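Local coordinates for nicastrin (Dictyostelium purpureum, PDB 4R12), which probably serves as an essential subunit of the gamma-secretase complex, which cleaves integral membrane proteins such as Notch receptors within the membrane, at residues A[222-227]-A[234-239]; A[325-330]-A[407-412]; A[547-552]-A[560-565]; A[551-556]-A[569-574]. All coordinates share one frame; numbering follows the deposited sequence.

Contact 1: residues A[222-227]-A[234-239]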
# COMPACT_ATOMS: atom_id res chain seq x y z
N ASP A 222 1.08 -2.31 1.01
CA ASP A 222 0.53 -1.52 -0.09
C ASP A 222 -0.62 -0.63 0.40
O ASP A 222 -1.22 -0.88 1.45
CB ASP A 222 0.07 -2.42 -1.25
CG ASP A 222 -1.09 -3.32 -0.88
OD1 ASP A 222 -0.99 -4.03 0.14
OD2 ASP A 222 -2.11 -3.32 -1.61
N THR A 223 -0.89 0.42 -0.37
CA THR A 223 -1.85 1.44 0.02
C THR A 223 -2.81 1.75 -1.11
O THR A 223 -2.67 1.23 -2.22
CB THR A 223 -1.14 2.75 0.41
OG1 THR A 223 -0.25 3.11 -0.65
CG2 THR A 223 -0.35 2.57 1.72
N THR A 224 -3.79 2.61 -0.83
CA THR A 224 -4.74 3.03 -1.86
C THR A 224 -5.01 4.52 -1.77
O THR A 224 -4.75 5.14 -0.74
CB THR A 224 -6.09 2.30 -1.76
OG1 THR A 224 -6.61 2.43 -0.43
CG2 THR A 224 -5.95 0.84 -2.13
N ALA A 225 -5.57 5.06 -2.85
CA ALA A 225 -5.96 6.46 -2.92
C ALA A 225 -6.76 6.69 -4.20
O ALA A 225 -6.75 5.84 -5.10
CB ALA A 225 -4.76 7.37 -2.88
N PHE A 226 -7.45 7.81 -4.26
CA PHE A 226 -8.12 8.23 -5.49
C PHE A 226 -7.02 8.53 -6.50
O PHE A 226 -7.07 8.08 -7.64
CB PHE A 226 -9.00 9.46 -5.26
CG PHE A 226 -9.94 9.77 -6.40
CD1 PHE A 226 -9.50 10.46 -7.51
CD2 PHE A 226 -11.27 9.36 -6.34
CE1 PHE A 226 -10.36 10.75 -8.56
CE2 PHE A 226 -12.15 9.64 -7.39
CZ PHE A 226 -11.69 10.33 -8.50
N PHE A 227 -6.02 9.29 -6.06
CA PHE A 227 -4.84 9.61 -6.86
C PHE A 227 -3.68 8.75 -6.38
O PHE A 227 -3.04 9.08 -5.38
CB PHE A 227 -4.48 11.11 -6.74
CG PHE A 227 -5.59 12.02 -7.14
CD1 PHE A 227 -5.94 12.16 -8.48
CD2 PHE A 227 -6.31 12.72 -6.20
CE1 PHE A 227 -6.99 12.98 -8.86
CE2 PHE A 227 -7.35 13.56 -6.57
CZ PHE A 227 -7.69 13.69 -7.91
N ALA A 234 -0.46 6.77 5.41
CA ALA A 234 0.32 6.79 6.64
C ALA A 234 -0.28 5.83 7.69
O ALA A 234 0.38 4.89 8.12
CB ALA A 234 0.43 8.21 7.18
N ASP A 235 -1.55 6.02 8.05
CA ASP A 235 -2.14 5.09 9.02
C ASP A 235 -2.55 3.78 8.36
O ASP A 235 -2.47 2.72 8.97
CB ASP A 235 -3.34 5.71 9.75
CG ASP A 235 -3.61 5.02 11.09
OD1 ASP A 235 -2.63 4.55 11.71
OD2 ASP A 235 -4.79 4.92 11.51
N GLN A 236 -3.01 3.86 7.11
CA GLN A 236 -3.43 2.67 6.39
C GLN A 236 -2.36 1.57 6.39
O GLN A 236 -2.66 0.41 6.68
CB GLN A 236 -3.79 3.02 4.93
CG GLN A 236 -4.25 1.82 4.12
CD GLN A 236 -4.64 2.21 2.71
OE1 GLN A 236 -4.06 3.13 2.13
NE2 GLN A 236 -5.64 1.53 2.16
N SER A 237 -1.13 1.95 6.08
CA SER A 237 -0.04 0.97 5.98
C SER A 237 1.33 1.47 6.46
O SER A 237 2.04 0.76 7.18
CB SER A 237 0.13 0.52 4.52
OG SER A 237 -1.05 -0.06 3.99
N SER A 238 1.74 2.66 6.03
CA SER A 238 3.16 2.97 6.05
C SER A 238 3.69 3.29 7.46
O SER A 238 4.88 3.08 7.73
CB SER A 238 3.47 4.12 5.07
OG SER A 238 2.82 5.32 5.44
N PHE A 239 2.83 3.75 8.37
CA PHE A 239 3.28 3.87 9.76
C PHE A 239 3.73 2.49 10.27
O PHE A 239 4.85 2.36 10.80
CB PHE A 239 2.19 4.47 10.67
CG PHE A 239 2.62 4.75 12.10
CD1 PHE A 239 2.72 3.72 13.03
CD2 PHE A 239 2.85 6.05 12.53
CE1 PHE A 239 3.09 3.98 14.35
CE2 PHE A 239 3.20 6.31 13.85
CZ PHE A 239 3.32 5.28 14.76

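Contact 2: residues A[325-330]-A[407-412]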
# COMPACT_ATOMS: atom_id res chain seq x y z
N LEU A 325 0.32 -6.29 12.08
CA LEU A 325 0.15 -4.87 12.32
C LEU A 325 -0.83 -4.32 11.28
O LEU A 325 -0.63 -4.51 10.09
CB LEU A 325 1.49 -4.14 12.22
CG LEU A 325 2.60 -4.75 13.08
CD1 LEU A 325 3.83 -3.86 12.98
CD2 LEU A 325 2.14 -4.91 14.53
N ASN A 326 -1.90 -3.66 11.72
CA ASN A 326 -2.88 -3.20 10.74
C ASN A 326 -3.57 -1.92 11.20
O ASN A 326 -4.62 -1.97 11.87
CB ASN A 326 -3.90 -4.29 10.47
CG ASN A 326 -4.63 -4.07 9.15
OD1 ASN A 326 -5.26 -3.03 8.95
ND2 ASN A 326 -4.51 -5.02 8.22
N GLN A 327 -2.97 -0.80 10.80
CA GLN A 327 -3.29 0.58 11.22
C GLN A 327 -2.98 0.81 12.70
O GLN A 327 -3.83 0.59 13.57
CB GLN A 327 -4.75 0.92 10.90
CG GLN A 327 -5.12 0.68 9.43
CD GLN A 327 -6.38 1.44 9.00
OE1 GLN A 327 -6.30 2.56 8.49
NE2 GLN A 327 -7.54 0.85 9.25
N ILE A 328 -1.76 1.26 12.99
CA ILE A 328 -1.32 1.39 14.39
C ILE A 328 -0.75 2.78 14.71
O ILE A 328 -0.16 2.99 15.78
CB ILE A 328 -0.28 0.31 14.76
CG1 ILE A 328 0.98 0.43 13.89
CG2 ILE A 328 -0.89 -1.10 14.65
CD1 ILE A 328 2.13 -0.48 14.38
N GLY A 329 -0.98 3.73 13.80
CA GLY A 329 -0.39 5.06 13.91
C GLY A 329 -1.31 6.13 14.46
O GLY A 329 -0.93 7.30 14.62
N ARG A 330 -2.55 5.74 14.76
CA ARG A 330 -3.46 6.66 15.42
C ARG A 330 -4.04 6.09 16.68
O ARG A 330 -5.25 6.14 16.88
CB ARG A 330 -4.61 7.06 14.50
CG ARG A 330 -4.27 8.18 13.59
CD ARG A 330 -5.48 8.57 12.74
NE ARG A 330 -6.42 9.43 13.44
CZ ARG A 330 -6.32 10.76 13.51
NH1 ARG A 330 -5.30 11.39 12.95
NH2 ARG A 330 -7.26 11.45 14.16
N TYR A 407 -12.91 2.54 12.17
CA TYR A 407 -11.53 2.97 11.95
C TYR A 407 -11.21 4.28 12.66
O TYR A 407 -12.01 5.21 12.62
CB TYR A 407 -11.24 3.15 10.45
CG TYR A 407 -10.99 1.89 9.64
CD1 TYR A 407 -10.82 0.65 10.25
CD2 TYR A 407 -10.90 1.95 8.25
CE1 TYR A 407 -10.57 -0.50 9.49
CE2 TYR A 407 -10.64 0.82 7.49
CZ TYR A 407 -10.49 -0.41 8.11
OH TYR A 407 -10.24 -1.53 7.34
N SER A 408 -10.04 4.37 13.29
CA SER A 408 -9.58 5.65 13.79
C SER A 408 -9.06 6.54 12.64
O SER A 408 -9.18 7.76 12.69
CB SER A 408 -8.48 5.43 14.85
OG SER A 408 -9.03 4.71 15.96
N ASN A 409 -8.48 5.91 11.63
CA ASN A 409 -8.09 6.60 10.39
C ASN A 409 -9.26 7.36 9.75
O ASN A 409 -10.18 6.74 9.22
CB ASN A 409 -7.53 5.57 9.39
CG ASN A 409 -6.80 6.21 8.21
OD1 ASN A 409 -6.85 7.43 8.01
ND2 ASN A 409 -6.14 5.38 7.39
N PRO A 410 -9.21 8.70 9.78
CA PRO A 410 -10.30 9.49 9.19
C PRO A 410 -10.13 9.74 7.68
O PRO A 410 -11.01 10.33 7.05
CB PRO A 410 -10.22 10.81 9.96
CG PRO A 410 -8.76 10.95 10.28
CD PRO A 410 -8.23 9.55 10.48
N TYR A 411 -9.03 9.26 7.12
CA TYR A 411 -8.75 9.47 5.70
C TYR A 411 -8.32 8.18 5.03
O TYR A 411 -7.36 8.16 4.26
CB TYR A 411 -7.66 10.55 5.53
CG TYR A 411 -8.15 11.90 5.97
CD1 TYR A 411 -9.16 12.55 5.27
CD2 TYR A 411 -7.63 12.53 7.09
CE1 TYR A 411 -9.64 13.80 5.67
CE2 TYR A 411 -8.10 13.77 7.50
CZ TYR A 411 -9.10 14.40 6.79
OH TYR A 411 -9.57 15.63 7.20
N TYR A 412 -9.06 7.09 5.30
CA TYR A 412 -8.66 5.80 4.76
C TYR A 412 -8.70 5.78 3.23
O TYR A 412 -9.71 6.09 2.61
CB TYR A 412 -9.55 4.68 5.32
CG TYR A 412 -9.09 3.33 4.87
CD1 TYR A 412 -9.55 2.78 3.68
CD2 TYR A 412 -8.17 2.60 5.63
CE1 TYR A 412 -9.11 1.54 3.25
CE2 TYR A 412 -7.73 1.36 5.21
CZ TYR A 412 -8.20 0.83 4.02
OH TYR A 412 -7.77 -0.40 3.59
O HOH W 1 -8.45 9.50 15.41

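Contact 3: residues A[547-552]-A[560-565]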
# COMPACT_ATOMS: atom_id res chain seq x y z
N ASN A 547 5.79 -13.47 -5.54
CA ASN A 547 4.66 -12.99 -6.34
C ASN A 547 3.43 -12.65 -5.49
O ASN A 547 3.04 -13.43 -4.62
CB ASN A 547 4.23 -14.04 -7.37
CG ASN A 547 5.20 -14.19 -8.53
OD1 ASN A 547 6.08 -13.36 -8.76
ND2 ASN A 547 5.00 -15.25 -9.30
N ALA A 548 2.81 -11.51 -5.78
CA ALA A 548 1.53 -11.14 -5.20
C ALA A 548 0.58 -10.88 -6.36
O ALA A 548 0.66 -9.84 -7.02
CB ALA A 548 1.66 -9.93 -4.30
N LEU A 549 -0.29 -11.85 -6.62
CA LEU A 549 -1.09 -11.91 -7.84
C LEU A 549 -2.31 -12.77 -7.60
O LEU A 549 -2.22 -13.83 -6.97
CB LEU A 549 -0.26 -12.48 -9.00
CG LEU A 549 -0.95 -12.73 -10.36
CD1 LEU A 549 -1.33 -11.43 -11.03
CD2 LEU A 549 -0.07 -13.58 -11.29
N SER A 550 -3.46 -12.32 -8.09
CA SER A 550 -4.70 -13.05 -7.92
C SER A 550 -4.58 -14.46 -8.47
O SER A 550 -3.95 -14.67 -9.50
CB SER A 550 -5.86 -12.32 -8.61
OG SER A 550 -7.06 -13.06 -8.48
N LEU A 551 -5.16 -15.42 -7.77
CA LEU A 551 -5.20 -16.79 -8.27
C LEU A 551 -6.21 -16.94 -9.42
O LEU A 551 -6.29 -18.00 -10.06
CB LEU A 551 -5.55 -17.76 -7.13
CG LEU A 551 -4.52 -17.89 -6.01
CD1 LEU A 551 -5.03 -18.84 -4.94
CD2 LEU A 551 -3.17 -18.36 -6.54
N GLY A 552 -6.97 -15.88 -9.68
CA GLY A 552 -7.96 -15.90 -10.74
C GLY A 552 -7.39 -15.74 -12.14
O GLY A 552 -8.10 -15.94 -13.13
N ASN A 560 0.04 -15.36 -25.85
CA ASN A 560 0.87 -14.43 -25.08
C ASN A 560 0.04 -13.36 -24.38
O ASN A 560 0.25 -12.15 -24.57
CB ASN A 560 1.92 -13.78 -25.98
CG ASN A 560 3.20 -13.44 -25.23
OD1 ASN A 560 3.52 -12.27 -25.03
ND2 ASN A 560 3.92 -14.47 -24.79
N VAL A 561 -0.89 -13.81 -23.54
CA VAL A 561 -1.87 -12.93 -22.92
C VAL A 561 -2.30 -13.44 -21.54
O VAL A 561 -2.24 -14.65 -21.27
CB VAL A 561 -3.12 -12.78 -23.83
CG1 VAL A 561 -3.93 -14.07 -23.86
CG2 VAL A 561 -3.97 -11.63 -23.39
N TRP A 562 -2.69 -12.53 -20.66
CA TRP A 562 -3.30 -12.93 -19.39
C TRP A 562 -4.72 -13.44 -19.66
O TRP A 562 -5.42 -12.89 -20.51
CB TRP A 562 -3.37 -11.75 -18.41
CG TRP A 562 -2.05 -11.31 -17.84
CD1 TRP A 562 -1.36 -10.18 -18.16
CD2 TRP A 562 -1.27 -11.98 -16.83
NE1 TRP A 562 -0.20 -10.10 -17.42
CE2 TRP A 562 -0.12 -11.19 -16.60
CE3 TRP A 562 -1.44 -13.16 -16.10
CZ2 TRP A 562 0.86 -11.55 -15.68
CZ3 TRP A 562 -0.46 -13.52 -15.18
CH2 TRP A 562 0.68 -12.72 -14.98
N LYS A 563 -5.13 -14.49 -18.94
CA LYS A 563 -6.49 -15.02 -19.02
C LYS A 563 -7.16 -15.08 -17.64
O LYS A 563 -6.52 -15.43 -16.65
CB LYS A 563 -6.48 -16.42 -19.64
CG LYS A 563 -6.31 -16.46 -21.15
CD LYS A 563 -7.64 -16.72 -21.85
CE LYS A 563 -7.45 -17.02 -23.34
NZ LYS A 563 -6.79 -18.33 -23.60
N ILE A 564 -8.44 -14.75 -17.58
CA ILE A 564 -9.22 -14.95 -16.36
C ILE A 564 -9.75 -16.39 -16.33
O ILE A 564 -10.63 -16.75 -17.10
CB ILE A 564 -10.39 -13.96 -16.25
CG1 ILE A 564 -9.89 -12.52 -16.30
CG2 ILE A 564 -11.15 -14.20 -14.96
CD1 ILE A 564 -11.02 -11.49 -16.37
N VAL A 565 -9.21 -17.20 -15.43
CA VAL A 565 -9.62 -18.59 -15.32
C VAL A 565 -10.62 -18.81 -14.20
O VAL A 565 -11.29 -19.83 -14.14
CB VAL A 565 -8.40 -19.51 -15.11
CG1 VAL A 565 -7.47 -19.42 -16.32
CG2 VAL A 565 -7.65 -19.11 -13.84

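Contact 4: residues A[551-556]-A[569-574]. With NAG (2-acetamido-2-deoxy-beta-D-glucopyranose), chain F.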
# COMPACT_ATOMS: atom_id res chain seq x y z
N LEU A 551 -5.16 -15.42 -7.77
CA LEU A 551 -5.20 -16.79 -8.27
C LEU A 551 -6.21 -16.94 -9.42
O LEU A 551 -6.29 -18.00 -10.06
CB LEU A 551 -5.55 -17.76 -7.13
CG LEU A 551 -4.52 -17.89 -6.01
CD1 LEU A 551 -5.03 -18.84 -4.94
CD2 LEU A 551 -3.17 -18.36 -6.54
N GLY A 552 -6.97 -15.88 -9.68
CA GLY A 552 -7.96 -15.90 -10.74
C GLY A 552 -7.39 -15.74 -12.14
O GLY A 552 -8.10 -15.94 -13.13
N PHE A 553 -6.10 -15.39 -12.21
CA PHE A 553 -5.42 -15.17 -13.48
C PHE A 553 -4.52 -16.34 -13.85
O PHE A 553 -4.00 -17.03 -12.97
CB PHE A 553 -4.54 -13.91 -13.45
CG PHE A 553 -5.30 -12.62 -13.33
CD1 PHE A 553 -6.21 -12.24 -14.30
CD2 PHE A 553 -5.08 -11.77 -12.25
CE1 PHE A 553 -6.91 -11.05 -14.19
CE2 PHE A 553 -5.77 -10.58 -12.13
CZ PHE A 553 -6.69 -10.22 -13.10
N ASP A 554 -4.32 -16.54 -15.15
CA ASP A 554 -3.29 -17.43 -15.66
C ASP A 554 -2.67 -16.79 -16.91
O ASP A 554 -3.31 -15.99 -17.59
CB ASP A 554 -3.86 -18.81 -15.98
CG ASP A 554 -2.78 -19.84 -16.29
OD1 ASP A 554 -1.62 -19.63 -15.86
OD2 ASP A 554 -3.09 -20.85 -16.95
N PHE A 555 -1.41 -17.13 -17.20
CA PHE A 555 -0.79 -16.58 -18.39
C PHE A 555 -0.72 -17.62 -19.50
O PHE A 555 -0.09 -18.66 -19.36
CB PHE A 555 0.61 -16.05 -18.10
CG PHE A 555 1.22 -15.30 -19.25
CD1 PHE A 555 0.85 -13.99 -19.50
CD2 PHE A 555 2.12 -15.92 -20.10
CE1 PHE A 555 1.39 -13.30 -20.57
CE2 PHE A 555 2.67 -15.24 -21.17
CZ PHE A 555 2.30 -13.92 -21.41
N ASP A 556 -1.39 -17.32 -20.61
CA ASP A 556 -1.36 -18.17 -21.79
C ASP A 556 -0.17 -17.81 -22.67
O ASP A 556 -0.16 -16.77 -23.31
CB ASP A 556 -2.67 -18.03 -22.58
CG ASP A 556 -2.64 -18.78 -23.90
OD1 ASP A 556 -2.02 -19.86 -23.96
OD2 ASP A 556 -3.25 -18.29 -24.88
N TYR A 569 -11.97 -15.21 -7.62
CA TYR A 569 -10.83 -14.52 -7.02
C TYR A 569 -10.89 -13.03 -7.40
O TYR A 569 -11.65 -12.65 -8.29
CB TYR A 569 -9.51 -15.16 -7.47
CG TYR A 569 -9.28 -16.56 -6.91
CD1 TYR A 569 -8.94 -16.74 -5.57
CD2 TYR A 569 -9.39 -17.68 -7.71
CE1 TYR A 569 -8.72 -18.01 -5.05
CE2 TYR A 569 -9.17 -18.96 -7.20
CZ TYR A 569 -8.83 -19.11 -5.87
OH TYR A 569 -8.62 -20.37 -5.36
N PRO A 570 -10.11 -12.18 -6.71
CA PRO A 570 -10.22 -10.76 -7.06
C PRO A 570 -9.70 -10.48 -8.48
O PRO A 570 -8.61 -10.92 -8.83
CB PRO A 570 -9.35 -10.04 -6.00
CG PRO A 570 -8.51 -11.10 -5.39
CD PRO A 570 -9.27 -12.40 -5.52
N ILE A 571 -10.49 -9.78 -9.28
CA ILE A 571 -10.08 -9.44 -10.63
C ILE A 571 -9.95 -7.94 -10.81
O ILE A 571 -10.95 -7.24 -10.98
CB ILE A 571 -11.08 -9.96 -11.68
CG1 ILE A 571 -11.26 -11.47 -11.55
CG2 ILE A 571 -10.60 -9.56 -13.10
CD1 ILE A 571 -9.98 -12.25 -11.76
N PHE A 572 -8.72 -7.45 -10.76
CA PHE A 572 -8.43 -6.03 -10.98
C PHE A 572 -7.32 -5.92 -11.99
O PHE A 572 -6.28 -6.57 -11.86
CB PHE A 572 -8.01 -5.33 -9.68
CG PHE A 572 -9.08 -5.34 -8.63
CD1 PHE A 572 -10.04 -4.35 -8.59
CD2 PHE A 572 -9.13 -6.35 -7.69
CE1 PHE A 572 -11.02 -4.36 -7.61
CE2 PHE A 572 -10.12 -6.37 -6.73
CZ PHE A 572 -11.06 -5.37 -6.69
N THR A 573 -7.54 -5.11 -13.02
CA THR A 573 -6.55 -4.93 -14.07
C THR A 573 -6.44 -3.46 -14.42
O THR A 573 -7.42 -2.83 -14.86
CB THR A 573 -6.91 -5.72 -15.36
OG1 THR A 573 -8.16 -5.24 -15.89
CG2 THR A 573 -7.00 -7.21 -15.08
N GLU A 574 -5.25 -2.91 -14.25
CA GLU A 574 -5.04 -1.50 -14.49
C GLU A 574 -4.77 -1.24 -15.96
O GLU A 574 -3.98 -1.95 -16.59
CB GLU A 574 -3.88 -0.99 -13.65
CG GLU A 574 -3.51 0.47 -13.92
CD GLU A 574 -2.36 0.91 -13.04
OE1 GLU A 574 -1.22 1.00 -13.54
OE2 GLU A 574 -2.61 1.14 -11.85
C1 NAG F . -12.80 -20.86 -8.10
C2 NAG F . -12.80 -22.36 -7.95
C3 NAG F . -13.18 -22.82 -6.56
C4 NAG F . -12.59 -21.95 -5.47
C5 NAG F . -12.71 -20.48 -5.80
C6 NAG F . -11.96 -19.57 -4.83
C7 NAG F . -13.09 -23.27 -10.07
C8 NAG F . -13.50 -22.54 -11.31
N2 NAG F . -13.67 -22.88 -8.96
O3 NAG F . -12.62 -24.12 -6.39
O4 NAG F . -13.23 -22.26 -4.26
O5 NAG F . -12.04 -20.38 -7.04
O6 NAG F . -12.81 -18.93 -3.89
O7 NAG F . -12.28 -24.17 -10.04

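Contact 1: residues A[222-227]-A[234-239]
Asp222 and Ser237 make the first of three hydrogen bonds that tie the loop 222-227 to the first turn of helix 234-252. Ser237 OG donates to Asp222 O at 2.7 Å, standing above the carbonyl plane instead of on a lone pair, and the same hydroxyl is also bonded to Arg272 NH2. The carboxylate of Asp222 is used elsewhere, on the backbone N-H groups of Glu271 and Arg272. Thr223 brings an apolar touch: its methyl CG2 lies 3.5 Å from Ser237 CB. Thr223 OG1 is hydrogen-bonded to Ser231 O instead. Thr224 is gripped twice by one amide. Its backbone N donates to Gln236 OE1 at 3.0 Å, tilted 32° from the carbonyl plane, while Gln236 NE2 donates to Thr224 OG1 at 2.9 Å, almost straight and in the amide plane. Using both ends of the amide fixes its rotation and tells its oxygen from its nitrogen. Gln236 can reach this far because its chain is extended, with CG anti to the backbone N (chi1 -179°). Helix 234-252 begins with a pi-type turn, closed by Phe239 N on Ala234 O at 2.7 Å. The contact thus fastens the loop after strand 214-220 onto the helix it leads to, within the nicastrin large lobe, whose family is related to the M28-type zinc exopeptidases. Beyond it, Phe226 and Phe227 reach strand 143-146, while Phe239 packs against helices 427-441 and 452-463.

Contact 2: residues A[325-330]-A[407-412]
Gln327 and Arg330 anchor a loop-to-loop contact, partly buried, in the exopeptidase-related large lobe of nicastrin, between the chain leaving strand 319-325 and the chain that follows its parallel neighbour, strand 397-401. Gln327 does most of the work. Its CG is anti to the carbonyl carbon (chi1 -53°), and the chain runs out extended so that the amide ends among three side chains. NE2 sits 3.2 Å above the plane of the Tyr407 ring, over its centre, and amide and ring are nearly perpendicular, consistent with an N-H directed at the pi face. OE1 accepts from Asn409 ND2 at 3.0 Å, nearly along the C=O axis, and also meets the edge of the Tyr412 ring, 3.4 Å from CD2. A leucine in place of Gln327 would probably leave Asn409 ND2 without this acceptor and the Tyr407 face without its polar cover. Asn409 is itself held: OD1 takes Tyr411 N at 3.0 Å, an Asx turn, and Asn421 ND2 as well, while ND2 also binds Asp417. Pro410 CD lies 3.5 Å above the guanidinium plane of Arg330, toward the rim. The Arg330 NE bond to Ser408 O is weak, but NH2 donates to a water and NH1 to Asn421 O. Between the two anchors in sequence, Ile328 packs on Phe239 of helix 234-252 and on Ile430 of helix 427-441.

Contact 3: residues A[547-552]-A[560-565]
Trp562 reaches from strand 561-564 toward Leu549, just past strand 542-548. CB already points at the other segment, and CG stands anti to the carbonyl carbon (chi1 -71°), which sends the indole across. On its five-membered ring, NE1 makes weak hydrogen bonds to Glu193 OE1 and Gly490 O. The six-membered ring carries the contact: its far corner, CZ3 and CH2, meets Leu549 CD2, which is 3.9 Å from CH2. Elsewhere the indole packs on Pro194 and Leu187 and stands edge-to-face with Phe555. A few residues on, the backbones join. Gly552 O accepts from Val565 N at 2.8 Å, the donor nitrogen lying close to the line of the carbonyl, and Ile564 CA adds a CA-H...O contact at 3.6 Å to the same oxygen. Val565 CG2 also closes on Gly552 O, at 3.3 Å. Gly552 is positioned in turn by an ST turn, its N donating to Ser550 OG at 3.1 Å. Chemically, then, the two roles are divided: a leucine-tryptophan touch gives apolar cover, while one main-chain carbonyl supplies the polar fastening at the base of the hairpin 553-556/561-564, a bond that depends on no side chain.

Contact 4: residues A[551-556]-A[569-574]
Gly552 and Tyr569 bring the two backbones closest, with their CA atoms 4.9 Å apart, and from there the segments are joined through side chains without polar bonds between them. Glycine matters at this spot: a CB on Gly552 would crowd Tyr569 CB and Ile571 CD1. The Tyr569 ring is touched on both faces, unequally. Over one face, Leu551 CB makes a CH-pi contact 3.6 Å from the ring centroid, only 3° off the normal. Against the opposite face comes the N-acetylglucosamine, near the rim, its C6 3.3 Å from Tyr569 CZ and its O5 3.2 Å from Tyr569 CE2. CG anti to the carbonyl carbon (chi1 -69°) puts the ring alongside Leu551. Were a serine here, Leu551 and the sugar would probably lose the flat surface that separates them, and the sugar would be freer to turn. Further along, Phe553 inserts its ring tip among Ile571, Phe572 and Thr573. CZ lies 3.6 Å from Thr573 CG2, Ile571 CD1 lies over one face, toward the rim, and Phe572 O lies at the edge, 3.9 Å from CZ. Thr573 turns its methyl to the phenyl ring, while OG1 is hydrogen-bonded to Ser183 OG. The hydroxymethyl carbon of an N-linked sugar resting over the rim of an aromatic face is a partial, displaced form of carbohydrate-aromatic contact, made here three residues on from the glycosylated Asn566.

Following the chain from its N terminus, contact 1 closes a short loop between strand 214-220 and helix 234-252. Contact 2 comes later and closes a much longer excursion, from 325-330 to 407-412. These two stand in series within the large lobe but touch: Asp235 OD1 probably binds Gly329 N, and Gln236 NE2 probably binds Tyr412 OH. Contacts 3 and 4 follow on the other side of the chain's centre from contact 2. They start from the same stretch, sharing Leu551 and Gly552, and contact 4 closes later, at 569-574. Together they tie the hairpin 553-556/561-564 to strands 542-548 and 572-575, with Ser550 OG probably bonded to Pro570 O.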